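Local coordinates for protein alkyl hydroperoxide reductase/ Thiol specific antioxidant/ Mal allergen (Burkholderia ambifaria, PDB 5ENU) that probably reduces hydrogen peroxide and organic hydroperoxides through a reactive cysteine, as a thioredoxin-fold peroxiredoxin of the AhpC/TSA family, at residues Pro45-Pro50 with Asp85-Lys90. Numbering follows the deposited sequence.
Sequences PKDNTP and DNFKAK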
loop_
_atom_site.group_PDB
_atom_site.type_symbol
_atom_site.label_atom_id
_atom_site.label_comp_id
_atom_site.label_asym_id
_atom_site.label_seq_id
_atom_site.Cartn_x
_atom_site.Cartn_y
_atom_site.Cartn_z
ATOM N N PRO A 45 1.335 8.235 3.794
ATOM C CA PRO A 45 1.823 8.693 5.113
ATOM C C PRO A 45 0.786 8.695 6.234
ATOM O O PRO A 45 1.109 8.244 7.344
ATOM C CB PRO A 45 2.366 10.102 4.828
ATOM C CG PRO A 45 2.652 10.153 3.373
ATOM C CD PRO A 45 1.793 9.100 2.690
ATOM N N LYS A 46 -0.439 9.187 6.009
ATOM C CA LYS A 46 -1.313 9.436 7.161
ATOM C C LYS A 46 -2.776 9.569 6.759
ATOM O O LYS A 46 -3.110 10.363 5.870
ATOM C CB LYS A 46 -0.906 10.728 7.894
ATOM N N ASP A 47 -3.648 8.836 7.452
ATOM C CA ASP A 47 -5.086 9.032 7.289
ATOM C C ASP A 47 -5.435 10.508 7.467
ATOM O O ASP A 47 -4.880 11.200 8.325
ATOM C CB ASP A 47 -5.859 8.247 8.361
ATOM C CG ASP A 47 -5.845 6.738 8.156
ATOM O OD1 ASP A 47 -5.317 6.253 7.132
ATOM O OD2 ASP A 47 -6.378 6.011 9.037
ATOM N N ASN A 48 -6.361 10.990 6.637
ATOM C CA ASN A 48 -7.030 12.286 6.758
ATOM C C ASN A 48 -6.204 13.468 6.280
ATOM O O ASN A 48 -6.637 14.612 6.474
ATOM C CB ASN A 48 -7.621 12.553 8.146
ATOM C CG ASN A 48 -8.597 11.491 8.545
ATOM O OD1 ASN A 48 -9.608 11.303 7.872
ATOM N ND2 ASN A 48 -8.270 10.732 9.590
ATOM N N THR A 49 -5.063 13.247 5.661
ATOM C CA THR A 49 -4.331 14.375 5.109
ATOM C C THR A 49 -4.745 14.584 3.659
ATOM O O THR A 49 -5.317 13.679 3.030
ATOM C CB THR A 49 -2.824 14.113 5.200
ATOM O OG1 THR A 49 -2.503 12.933 4.472
ATOM C CG2 THR A 49 -2.388 13.928 6.645
ATOM N N PRO A 50 -4.467 15.765 3.086
ATOM C CA PRO A 50 -4.954 16.047 1.716
ATOM C C PRO A 50 -4.462 15.068 0.664
ATOM O O PRO A 50 -5.275 14.558 -0.125
ATOM C CB PRO A 50 -4.477 17.491 1.465
ATOM C CG PRO A 50 -4.379 18.095 2.833
ATOM C CD PRO A 50 -3.913 16.977 3.728
ATOM N N ASP A 85 -10.990 2.692 10.043
ATOM C CA ASP A 85 -12.430 2.520 9.870
ATOM C C ASP A 85 -13.099 3.851 9.547
ATOM O O ASP A 85 -13.979 3.925 8.680
ATOM C CB ASP A 85 -13.051 1.938 11.143
ATOM C CG ASP A 85 -12.792 0.450 11.317
ATOM O OD1 ASP A 85 -12.451 -0.244 10.337
ATOM O OD2 ASP A 85 -12.939 -0.026 12.464
ATOM N N ASN A 86 -12.705 4.908 10.261
ATOM C CA ASN A 86 -13.270 6.233 10.030
ATOM C C ASN A 86 -12.905 6.750 8.646
ATOM O O ASN A 86 -13.758 7.281 7.927
ATOM C CB ASN A 86 -12.785 7.188 11.121
ATOM C CG ASN A 86 -13.578 7.040 12.401
ATOM O OD1 ASN A 86 -14.806 7.088 12.378
ATOM N ND2 ASN A 86 -12.886 6.846 13.523
ATOM N N PHE A 87 -11.634 6.604 8.263
ATOM C CA PHE A 87 -11.156 7.133 6.991
ATOM C C PHE A 87 -11.794 6.382 5.826
ATOM O O PHE A 87 -12.243 6.997 4.850
ATOM C CB PHE A 87 -9.628 6.997 6.980
ATOM C CG PHE A 87 -8.925 7.638 5.802
ATOM C CD1 PHE A 87 -9.112 8.973 5.490
ATOM C CD2 PHE A 87 -7.983 6.924 5.074
ATOM C CE1 PHE A 87 -8.427 9.560 4.433
ATOM C CE2 PHE A 87 -7.307 7.501 4.040
ATOM C CZ PHE A 87 -7.524 8.815 3.715
ATOM N N LYS A 88 -11.863 5.051 5.924
ATOM C CA LYS A 88 -12.536 4.253 4.898
ATOM C C LYS A 88 -14.006 4.639 4.766
ATOM O O LYS A 88 -14.534 4.731 3.643
ATOM C CB LYS A 88 -12.395 2.764 5.238
ATOM C CG LYS A 88 -13.097 1.802 4.272
ATOM C CD LYS A 88 -12.850 0.372 4.699
ATOM C CE LYS A 88 -13.771 -0.604 3.987
ATOM N NZ LYS A 88 -13.406 -0.837 2.584
ATOM N N ALA A 89 -14.690 4.866 5.898
ATOM C CA ALA A 89 -16.095 5.277 5.849
ATOM C C ALA A 89 -16.255 6.667 5.230
ATOM O O ALA A 89 -17.162 6.894 4.416
ATOM C CB ALA A 89 -16.691 5.229 7.257
ATOM N N LYS A 90 -15.397 7.613 5.615
ATOM C CA LYS A 90 -15.504 8.978 5.107
ATOM C C LYS A 90 -15.341 9.022 3.593
ATOM O O LYS A 90 -16.054 9.768 2.907
ATOM C CB LYS A 90 -14.450 9.861 5.778
ATOM C CG LYS A 90 -14.472 11.297 5.274
ATOM C CD LYS A 90 -13.687 12.239 6.156
ATOM C CE LYS A 90 -12.233 12.043 6.019
ATOM N NZ LYS A 90 -11.520 13.091 6.799
#
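The peroxiredoxin PxxxTxxC motif runs from Pro-45 through Thr-49 to Cys-52, probably the peroxidatic cysteine as in the family, at the start of helix 50-68; its loop packs at Asp-47 and Asn-48 against Phe-87 and Lys-90 of helix 81-91. The loop makes a type II turn from Lys-46 to Thr-49, and Asn-48 takes its left-handed corner, a conformation asparagine tolerates well. Thr-49, the N-cap of helix 50-68, donates a 3.0 Å hydrogen bond from OG1 to Lys-46 O, reinforcing a turn whose backbone bond, Thr-49 N to Lys-46 O, is weak. Phe-87 holds CG anti to its backbone N (chi1 -173°), extending the ring to the turn. Asp-47 CA sits over its centre in a CH-pi contact, 4.1 Å from the Phe-87 centroid, and Asn-48 N lies 3.3 Å from Phe-87 CE1 over the same face. The Asp-47 carboxylate, tilted 23° from the ring plane, brings OD1 to 3.4 Å from Phe-87 CD2. OD1 is hydrogen-bonded to Tyr-44, and OD2 to Ser-83 and His-84. At the exposed border Asn-48 OD1 accepts a 2.8 Å hydrogen bond from Lys-90 NZ, which, brought round by a bend at chi3, is tilted 33° from the Asn-48 carbonyl plane. Backbone and carboxylate atoms laid on an aromatic face, with an amide oxygen receiving an ammonium group beside it, thus join the turn to helix 81-91.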